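Long-range contacts in N-acetyl-beta-D glucosaminidase (Rhizomucor miehei CAU432, PDB 4ZM6), which probably cleaves terminal N-acetylglucosamine residues through its glycoside hydrolase family 3 part and binds acetyl-coenzyme A in a GCN5-related glucosamine N-acetyltransferase region: residues N454-P459 / D485-P490; M481-Q486 / L523-P528; E709-G714 / I752-D757. All coordinates share one frame; numbering follows the deposited sequence.

How the contacts relate
Following the chain, contact 1 comes first. It closes a loop from 454-459 to 485-490, joining the loops that follow strands 447-452 and 475-479. Contact 2 starts before that loop has ended, at 481-486, and ties the loop after strand 475-479 to 523-528, in the loop after helix 503-513. The two loops therefore overlap and share Asp485 and Gln486. Their centres are 10 Å apart, and Asn454 OD1 of contact 1 probably accepts a hydrogen bond from Asn482 N of contact 2. Contact 3 opens later in the chain and pairs strands 711-715 and 751-756 of the second N-acetyltransferase unit. Its nearest atoms lie about 57 Å from contact 2 and about 69 Å from contact 1.

Contact 1 (N454-P459 / D485-P490); sequences NANLYP and DQMCFP
Two short 3-10 segments, 455-457 and the one running through 485-488, meet here, with the CA atoms of Asn456 and Asp485 5.1 Å apart. The carboxylate of Asp485 makes the polar link. It reaches across to backbone N-H groups at the start of the 455-457 turn. Ala455 N donates to Asp485 OD2 at 3.1 Å, approaching from above the carboxylate plane (58° out of it). The bond from Asn456 N to Asp485 OD1 is straight but weak, at 3.5 Å. Asp485 CG stands beside its own backbone N (chi1 -68°), and this swings the carboxylate towards the turn. Thr452 OG1 also bonds OD2, so this buried oxygen has a second partner. The two loops follow the neighbouring parallel strands 447-452 and 475-479 of a six-stranded mixed sheet, an arrangement consistent with the alpha/beta sandwich domain of family 3 glycosidases. The rest is mostly van der Waals packing. Cys488 SG rests against CA and CB of Asn456, 3.7 Å from each. The methyl CB of Ala455 sits at the edge of the Phe489 ring, near its plane, 4.3 Å from CE2. Val462 of helix 459-471 touches both Ala455 and Cys488.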
loop_
_atom_site.group_PDB
_atom_site.type_symbol
_atom_site.label_atom_id
_atom_site.label_comp_id
_atom_site.label_asym_id
_atom_site.label_seq_id
_atom_site.Cartn_x
_atom_site.Cartn_y
_atom_site.Cartn_z
ATOM N N ASN A 454 22.759 -27.693 0.282
ATOM C CA ASN A 454 22.665 -27.194 1.660
ATOM C C ASN A 454 23.950 -27.422 2.463
ATOM O O ASN A 454 23.924 -27.976 3.565
ATOM C CB ASN A 454 21.439 -27.788 2.376
ATOM C CG ASN A 454 20.122 -27.212 1.870
ATOM O OD1 ASN A 454 20.100 -26.225 1.137
ATOM N ND2 ASN A 454 19.014 -27.820 2.273
ATOM N N ALA A 455 25.078 -27.000 1.893
ATOM C CA ALA A 455 26.358 -27.016 2.597
ATOM C C ALA A 455 26.243 -26.312 3.950
ATOM O O ALA A 455 26.750 -26.808 4.952
ATOM C CB ALA A 455 27.442 -26.368 1.747
ATOM N N ASN A 456 25.541 -25.178 3.981
ATOM C CA ASN A 456 25.293 -24.435 5.229
ATOM C C ASN A 456 24.547 -25.222 6.316
ATOM O O ASN A 456 24.213 -24.657 7.361
ATOM C CB ASN A 456 24.585 -23.084 4.945
ATOM C CG ASN A 456 23.087 -23.217 4.627
ATOM O OD1 ASN A 456 22.370 -22.212 4.594
ATOM N ND2 ASN A 456 22.614 -24.437 4.390
ATOM N N LEU A 457 24.268 -26.502 6.040
ATOM C CA LEU A 457 23.699 -27.457 6.997
ATOM C C LEU A 457 24.498 -28.771 7.096
ATOM O O LEU A 457 24.135 -29.642 7.882
ATOM C CB LEU A 457 22.251 -27.783 6.584
ATOM C CG LEU A 457 21.044 -27.009 7.153
ATOM C CD1 LEU A 457 21.359 -25.617 7.697
ATOM C CD2 LEU A 457 19.937 -26.927 6.105
ATOM N N TYR A 458 25.571 -28.915 6.309
ATOM C CA TYR A 458 26.333 -30.176 6.201
ATOM C C TYR A 458 27.834 -29.902 6.033
ATOM O O TYR A 458 28.352 -29.940 4.915
ATOM C CB TYR A 458 25.843 -31.011 5.016
ATOM C CG TYR A 458 24.463 -31.601 5.188
ATOM C CD1 TYR A 458 24.261 -32.726 5.983
ATOM C CD2 TYR A 458 23.361 -31.042 4.546
ATOM C CE1 TYR A 458 22.996 -33.273 6.143
ATOM C CE2 TYR A 458 22.095 -31.581 4.695
ATOM C CZ TYR A 458 21.915 -32.696 5.496
ATOM O OH TYR A 458 20.654 -33.237 5.644
ATOM N N PRO A 459 28.541 -29.640 7.150
ATOM C CA PRO A 459 29.955 -29.238 7.223
ATOM C C PRO A 459 30.941 -29.900 6.253
ATOM O O PRO A 459 31.889 -29.242 5.815
ATOM C CB PRO A 459 30.332 -29.595 8.659
ATOM C CG PRO A 459 29.072 -29.378 9.421
ATOM C CD PRO A 459 27.928 -29.681 8.492
ATOM N N ASP A 485 24.417 -21.181 0.472
ATOM C CA ASP A 485 25.644 -21.936 0.763
ATOM C C ASP A 485 26.944 -21.119 0.709
ATOM O O ASP A 485 27.871 -21.398 1.476
ATOM C CB ASP A 485 25.759 -23.153 -0.168
ATOM C CG ASP A 485 24.700 -24.214 0.109
ATOM O OD1 ASP A 485 23.930 -24.066 1.080
ATOM O OD2 ASP A 485 24.633 -25.207 -0.646
ATOM N N GLN A 486 27.018 -20.120 -0.177
ATOM C CA GLN A 486 28.248 -19.331 -0.333
ATOM C C GLN A 486 28.573 -18.494 0.895
ATOM O O GLN A 486 29.713 -18.050 1.057
ATOM C CB GLN A 486 28.203 -18.435 -1.575
ATOM C CG GLN A 486 29.483 -17.627 -1.775
ATOM C CD GLN A 486 29.589 -16.958 -3.130
ATOM O OE1 GLN A 486 30.649 -16.978 -3.751
ATOM N NE2 GLN A 486 28.502 -16.347 -3.588
ATOM N N MET A 487 27.589 -18.282 1.764
ATOM C CA MET A 487 27.845 -17.626 3.044
ATOM C C MET A 487 28.963 -18.333 3.824
ATOM O O MET A 487 29.678 -17.692 4.594
ATOM C CB MET A 487 26.564 -17.558 3.882
ATOM C CG MET A 487 26.152 -18.882 4.505
ATOM S SD MET A 487 24.475 -18.841 5.147
ATOM C CE MET A 487 24.672 -17.739 6.548
ATOM N N CYS A 488 29.103 -19.644 3.618
ATOM C CA CYS A 488 30.156 -20.452 4.249
ATOM C C CYS A 488 31.526 -20.401 3.541
ATOM O O CYS A 488 32.522 -20.862 4.096
ATOM C CB CYS A 488 29.694 -21.911 4.353
ATOM S SG CYS A 488 28.157 -22.127 5.285
ATOM N N PHE A 489 31.576 -19.859 2.325
ATOM C CA PHE A 489 32.839 -19.722 1.589
ATOM C C PHE A 489 32.833 -18.506 0.647
ATOM O O PHE A 489 32.820 -18.659 -0.574
ATOM C CB PHE A 489 33.167 -21.020 0.830
ATOM C CG PHE A 489 31.964 -21.700 0.218
ATOM C CD1 PHE A 489 31.497 -21.340 -1.041
ATOM C CD2 PHE A 489 31.308 -22.720 0.900
ATOM C CE1 PHE A 489 30.396 -21.975 -1.601
ATOM C CE2 PHE A 489 30.207 -23.353 0.343
ATOM C CZ PHE A 489 29.748 -22.979 -0.909
ATOM N N PRO A 490 32.856 -17.286 1.214
ATOM C CA PRO A 490 32.809 -16.080 0.373
ATOM C C PRO A 490 34.051 -15.850 -0.500
ATOM O O PRO A 490 34.011 -15.022 -1.401
ATOM C CB PRO A 490 32.656 -14.933 1.389
ATOM C CG PRO A 490 32.331 -15.575 2.695
ATOM C CD PRO A 490 32.898 -16.956 2.650
#

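Contact 2 (M481-Q486 / L523-P528); sequences MNPYDQ and LPISIP
The side chains of Tyr484 and Ile525 cross at about a right angle, and no hydrogen bond joins the two segments. The branch methyl CG2 of Ile525 lies 3.6 Å from Tyr484 CE1. The modelled place of Ile525 CG1 near the phenol oxygen is doubtful. At the ring's edge a backbone carbonyl comes in: Ser526 O lies in the ring plane, 3.4 Å from Tyr484 CE1. Pro528 CD approaches the ring obliquely, more loosely. The phenol oxygen is held elsewhere, by a hydrogen bond with Asn138 ND2, which fixes the far end of the side chain.

Pro483 meets the same Ile525 methyl from another direction, its CG 4.1 Å from Ile525 CG2. Its ring also crosses that side chain at about a right angle. Its CB reaches Leu523 CD2 at 4.4 Å. Ile527 lies against the backbone of the 481-486 segment instead. Its CG1 branch stands beside its own backbone N (chi1 -60°) and extends to bring CD1 3.3 Å from Pro483 O, while CG2 lies 3.8 Å from Tyr484 O. Pro483 O has a hydrogen-bond partner in Tyr495 OH.

The contact lies between the six-stranded sheet and the family 3 N-terminal region. That region belongs to the TIM-barrel clan, so the contact joins the probable barrel domain to the sheet domain. Ile527 packs on Tyr495 of strand 494-497 and on Val375 of strand 373-377. Pro483 and Ile525 both touch Met100 of helix 99-105.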
loop_
_atom_site.group_PDB
_atom_site.type_symbol
_atom_site.label_atom_id
_atom_site.label_comp_id
_atom_site.label_asym_id
_atom_site.label_seq_id
_atom_site.Cartn_x
_atom_site.Cartn_y
_atom_site.Cartn_z
ATOM N N MET A 481 20.282 -26.817 -3.712
ATOM C CA MET A 481 19.171 -26.730 -2.764
ATOM C C MET A 481 18.970 -25.261 -2.360
ATOM O O MET A 481 18.533 -24.467 -3.193
ATOM C CB MET A 481 19.389 -27.688 -1.593
ATOM C CG MET A 481 19.312 -29.137 -2.041
ATOM S SD MET A 481 19.418 -30.363 -0.725
ATOM C CE MET A 481 17.748 -30.316 -0.063
ATOM N N ASN A 482 19.286 -24.880 -1.127
ATOM C CA ASN A 482 19.194 -23.472 -0.758
ATOM C C ASN A 482 20.346 -22.680 -1.368
ATOM O O ASN A 482 21.463 -23.183 -1.453
ATOM C CB ASN A 482 19.201 -23.296 0.762
ATOM C CG ASN A 482 17.986 -23.910 1.429
ATOM O OD1 ASN A 482 16.969 -24.179 0.786
ATOM N ND2 ASN A 482 18.085 -24.132 2.734
ATOM N N PRO A 483 20.084 -21.429 -1.782
ATOM C CA PRO A 483 21.110 -20.587 -2.405
ATOM C C PRO A 483 22.101 -19.927 -1.443
ATOM O O PRO A 483 23.027 -19.244 -1.892
ATOM C CB PRO A 483 20.280 -19.511 -3.107
ATOM C CG PRO A 483 19.081 -19.369 -2.244
ATOM C CD PRO A 483 18.764 -20.771 -1.801
ATOM N N TYR A 484 21.926 -20.134 -0.141
ATOM C CA TYR A 484 22.733 -19.433 0.865
ATOM C C TYR A 484 24.152 -20.007 1.044
ATOM O O TYR A 484 24.997 -19.373 1.676
ATOM C CB TYR A 484 22.020 -19.440 2.223
ATOM C CG TYR A 484 20.591 -18.904 2.231
ATOM C CD1 TYR A 484 20.329 -17.537 2.149
ATOM C CD2 TYR A 484 19.509 -19.769 2.365
ATOM C CE1 TYR A 484 19.033 -17.052 2.175
ATOM C CE2 TYR A 484 18.209 -19.298 2.393
ATOM C CZ TYR A 484 17.972 -17.937 2.299
ATOM O OH TYR A 484 16.669 -17.474 2.331
ATOM N N ASP A 485 24.417 -21.181 0.472
ATOM C CA ASP A 485 25.644 -21.936 0.763
ATOM C C ASP A 485 26.944 -21.119 0.709
ATOM O O ASP A 485 27.871 -21.398 1.476
ATOM C CB ASP A 485 25.759 -23.153 -0.168
ATOM C CG ASP A 485 24.700 -24.214 0.109
ATOM O OD1 ASP A 485 23.930 -24.066 1.080
ATOM O OD2 ASP A 485 24.633 -25.207 -0.646
ATOM N N GLN A 486 27.018 -20.120 -0.177
ATOM C CA GLN A 486 28.248 -19.331 -0.333
ATOM C C GLN A 486 28.573 -18.494 0.895
ATOM O O GLN A 486 29.713 -18.050 1.057
ATOM C CB GLN A 486 28.203 -18.435 -1.575
ATOM C CG GLN A 486 29.483 -17.627 -1.775
ATOM C CD GLN A 486 29.589 -16.958 -3.130
ATOM O OE1 GLN A 486 30.649 -16.978 -3.751
ATOM N NE2 GLN A 486 28.502 -16.347 -3.588
ATOM N N LEU A 523 18.486 -12.994 -7.670
ATOM C CA LEU A 523 18.393 -13.603 -6.342
ATOM C C LEU A 523 17.148 -13.083 -5.630
ATOM O O LEU A 523 17.005 -11.875 -5.476
ATOM C CB LEU A 523 19.617 -13.256 -5.486
ATOM C CG LEU A 523 20.833 -14.175 -5.509
ATOM C CD1 LEU A 523 21.971 -13.560 -4.707
ATOM C CD2 LEU A 523 20.473 -15.539 -4.944
ATOM N N PRO A 524 16.247 -13.988 -5.195
ATOM C CA PRO A 524 15.108 -13.587 -4.372
ATOM C C PRO A 524 15.439 -13.593 -2.878
ATOM O O PRO A 524 14.543 -13.697 -2.044
ATOM C CB PRO A 524 14.057 -14.646 -4.712
ATOM C CG PRO A 524 14.845 -15.862 -5.041
ATOM C CD PRO A 524 16.196 -15.423 -5.528
ATOM N N ILE A 525 16.717 -13.409 -2.561
ATOM C CA ILE A 525 17.269 -13.723 -1.252
ATOM C C ILE A 525 18.520 -12.872 -1.034
ATOM O O ILE A 525 19.155 -12.433 -2.000
ATOM C CB ILE A 525 17.626 -15.234 -1.204
ATOM C CG1 ILE A 525 16.856 -15.936 -0.103
ATOM C CG2 ILE A 525 19.126 -15.499 -1.043
ATOM C CD1 ILE A 525 15.366 -15.995 -0.327
ATOM N N SER A 526 18.874 -12.642 0.226
ATOM C CA SER A 526 20.177 -12.070 0.569
ATOM C C SER A 526 21.083 -13.198 1.022
ATOM O O SER A 526 20.665 -14.049 1.812
ATOM C CB SER A 526 20.064 -11.030 1.686
ATOM O OG SER A 526 20.107 -9.711 1.170
ATOM N N ILE A 527 22.313 -13.214 0.520
ATOM C CA ILE A 527 23.304 -14.156 1.008
ATOM C C ILE A 527 24.204 -13.393 1.966
ATOM O O ILE A 527 24.851 -12.437 1.556
ATOM C CB ILE A 527 24.117 -14.780 -0.133
ATOM C CG1 ILE A 527 23.174 -15.525 -1.083
ATOM C CG2 ILE A 527 25.158 -15.742 0.423
ATOM C CD1 ILE A 527 23.845 -16.057 -2.330
ATOM N N PRO A 528 24.223 -13.788 3.252
ATOM C CA PRO A 528 25.105 -13.122 4.210
ATOM C C PRO A 528 26.573 -13.246 3.824
ATOM O O PRO A 528 26.972 -14.250 3.236
ATOM C CB PRO A 528 24.842 -13.877 5.517
ATOM C CG PRO A 528 23.486 -14.463 5.359
ATOM C CD PRO A 528 23.375 -14.805 3.908
#

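Contact 3 (E709-G714 / I752-D757); sequences EKIWFG and IVARQD
This is an antiparallel strand pairing, Trp712 with Arg755 at its middle, at the start of the second N-acetyltransferase unit. Strands 711-714 and 752-756 run at 154° to each other. Trp712 N donates to Arg755 O at 2.8 Å, and Arg755 N returns a bond to Trp712 O. Gly714 and Val753 form the next hydrogen-bonded pair, with Val753 N to Gly714 O at 3.0 Å. At the other end Asp757 N bonds Lys710 O at 2.7 Å, where a Schellman motif ends helix 700-709. Lys710 NZ and Asp757 OD1 form a salt bridge at 3.4 Å, its hydrogen bond weak. In the GNAT fold these are probably the first two strands, and strand 763-771 continues the sheet.

Trp712 and Arg755 lie side by side on one face. The indole CG is anti to the backbone N (chi1 -178°), and CE3 comes 3.7 Å from Arg755 CD. Ring and guanidinium planes are 61° apart. Arg755 NE bonds Gly761 O, and NH1 forms a salt bridge with Glu723. On the opposite face Phe713 CE1 touches Ala754 CB (3.5 Å), and Ile711 CG2 packs on the same methyl. Helix 811-825 covers this face, its His818 meeting the Phe713 ring.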
loop_
_atom_site.group_PDB
_atom_site.type_symbol
_atom_site.label_atom_id
_atom_site.label_comp_id
_atom_site.label_asym_id
_atom_site.label_seq_id
_atom_site.Cartn_x
_atom_site.Cartn_y
_atom_site.Cartn_z
ATOM N N GLU A 709 -41.336 0.546 -47.187
ATOM C CA GLU A 709 -41.522 0.087 -45.807
ATOM C C GLU A 709 -42.014 1.192 -44.859
ATOM O O GLU A 709 -42.395 0.904 -43.716
ATOM C CB GLU A 709 -40.222 -0.524 -45.268
ATOM C CG GLU A 709 -39.762 -1.784 -45.998
ATOM C CD GLU A 709 -40.599 -3.018 -45.691
ATOM O OE1 GLU A 709 -41.522 -2.936 -44.851
ATOM O OE2 GLU A 709 -40.325 -4.079 -46.298
ATOM N N LYS A 710 -42.002 2.441 -45.339
ATOM C CA LYS A 710 -42.436 3.616 -44.566
ATOM C C LYS A 710 -41.592 3.805 -43.306
ATOM O O LYS A 710 -42.108 3.942 -42.197
ATOM C CB LYS A 710 -43.931 3.548 -44.217
ATOM C CG LYS A 710 -44.847 3.360 -45.420
ATOM C CD LYS A 710 -46.124 4.189 -45.319
ATOM C CE LYS A 710 -46.891 3.964 -44.021
ATOM N NZ LYS A 710 -47.124 2.522 -43.726
ATOM N N ILE A 711 -40.284 3.808 -43.504
ATOM C CA ILE A 711 -39.334 3.951 -42.416
ATOM C C ILE A 711 -38.942 5.419 -42.271
ATOM O O ILE A 711 -38.672 6.098 -43.264
ATOM C CB ILE A 711 -38.068 3.110 -42.689
ATOM C CG1 ILE A 711 -38.433 1.633 -42.929
ATOM C CG2 ILE A 711 -37.053 3.257 -41.558
ATOM C CD1 ILE A 711 -38.937 0.885 -41.713
ATOM N N TRP A 712 -38.906 5.897 -41.031
ATOM C CA TRP A 712 -38.468 7.255 -40.722
ATOM C C TRP A 712 -37.109 7.230 -40.029
ATOM O O TRP A 712 -36.919 6.483 -39.077
ATOM C CB TRP A 712 -39.483 7.922 -39.802
ATOM C CG TRP A 712 -39.154 9.345 -39.454
ATOM C CD1 TRP A 712 -39.574 10.461 -40.112
ATOM C CD2 TRP A 712 -38.348 9.806 -38.357
ATOM N NE1 TRP A 712 -39.086 11.585 -39.496
ATOM C CE2 TRP A 712 -38.329 11.213 -38.418
ATOM C CE3 TRP A 712 -37.642 9.163 -37.329
ATOM C CZ2 TRP A 712 -37.629 11.997 -37.494
ATOM C CZ3 TRP A 712 -36.946 9.943 -36.408
ATOM C CH2 TRP A 712 -36.946 11.346 -36.499
ATOM N N PHE A 713 -36.181 8.062 -40.490
ATOM C CA PHE A 713 -34.891 8.236 -39.820
ATOM C C PHE A 713 -34.780 9.612 -39.184
ATOM O O PHE A 713 -35.425 10.558 -39.626
ATOM C CB PHE A 713 -33.745 8.046 -40.810
ATOM C CG PHE A 713 -33.728 6.694 -41.447
ATOM C CD1 PHE A 713 -33.640 5.548 -40.665
ATOM C CD2 PHE A 713 -33.804 6.560 -42.824
ATOM C CE1 PHE A 713 -33.626 4.293 -41.248
ATOM C CE2 PHE A 713 -33.785 5.310 -43.416
ATOM C CZ PHE A 713 -33.694 4.173 -42.629
ATOM N N GLY A 714 -33.956 9.713 -38.144
ATOM C CA GLY A 714 -33.659 10.996 -37.514
ATOM C C GLY A 714 -33.130 10.876 -36.097
ATOM O O GLY A 714 -33.074 9.787 -35.522
ATOM N N ILE A 752 -28.798 8.301 -33.987
ATOM C CA ILE A 752 -29.815 8.151 -35.016
ATOM C C ILE A 752 -30.650 6.913 -34.744
ATOM O O ILE A 752 -30.130 5.878 -34.347
ATOM C CB ILE A 752 -29.175 8.006 -36.410
ATOM C CG1 ILE A 752 -28.226 9.174 -36.683
ATOM C CG2 ILE A 752 -30.244 7.918 -37.493
ATOM C CD1 ILE A 752 -28.861 10.540 -36.510
ATOM N N VAL A 753 -31.949 7.033 -34.976
ATOM C CA VAL A 753 -32.863 5.921 -34.838
ATOM C C VAL A 753 -33.719 5.824 -36.085
ATOM O O VAL A 753 -33.955 6.828 -36.758
ATOM C CB VAL A 753 -33.792 6.080 -33.618
ATOM C CG1 VAL A 753 -33.010 5.907 -32.327
ATOM C CG2 VAL A 753 -34.507 7.426 -33.639
ATOM N N ALA A 754 -34.158 4.604 -36.389
ATOM C CA ALA A 754 -35.204 4.367 -37.371
ATOM C C ALA A 754 -36.514 4.204 -36.615
ATOM O O ALA A 754 -36.544 3.543 -35.574
ATOM C CB ALA A 754 -34.901 3.122 -38.185
ATOM N N ARG A 755 -37.578 4.831 -37.122
ATOM C CA ARG A 755 -38.926 4.711 -36.547
ATOM C C ARG A 755 -39.930 4.270 -37.602
ATOM O O ARG A 755 -39.729 4.493 -38.797
ATOM C CB ARG A 755 -39.390 6.040 -35.954
ATOM C CG ARG A 755 -38.639 6.474 -34.712
ATOM C CD ARG A 755 -39.163 7.804 -34.189
ATOM N NE ARG A 755 -39.366 7.773 -32.736
ATOM C CZ ARG A 755 -38.622 8.410 -31.832
ATOM N NH1 ARG A 755 -38.928 8.289 -30.549
ATOM N NH2 ARG A 755 -37.587 9.172 -32.186
ATOM N N GLN A 756 -41.019 3.653 -37.154
ATOM C CA GLN A 756 -42.069 3.221 -38.063
ATOM C C GLN A 756 -42.909 4.421 -38.461
ATOM O O GLN A 756 -43.331 5.195 -37.603
ATOM C CB GLN A 756 -42.958 2.158 -37.409
ATOM C CG GLN A 756 -43.985 1.535 -38.350
ATOM C CD GLN A 756 -43.358 0.949 -39.602
ATOM O OE1 GLN A 756 -43.721 1.299 -40.728
ATOM N NE2 GLN A 756 -42.393 0.064 -39.408
ATOM N N ASP A 757 -43.137 4.575 -39.765
ATOM C CA ASP A 757 -44.025 5.612 -40.316
ATOM C C ASP A 757 -43.442 7.022 -40.249
ATOM O O ASP A 757 -43.177 7.634 -41.285
ATOM C CB ASP A 757 -45.410 5.596 -39.639
ATOM C CG ASP A 757 -46.068 4.235 -39.682
ATOM O OD1 ASP A 757 -45.941 3.537 -40.713
ATOM O OD2 ASP A 757 -46.712 3.864 -38.678
#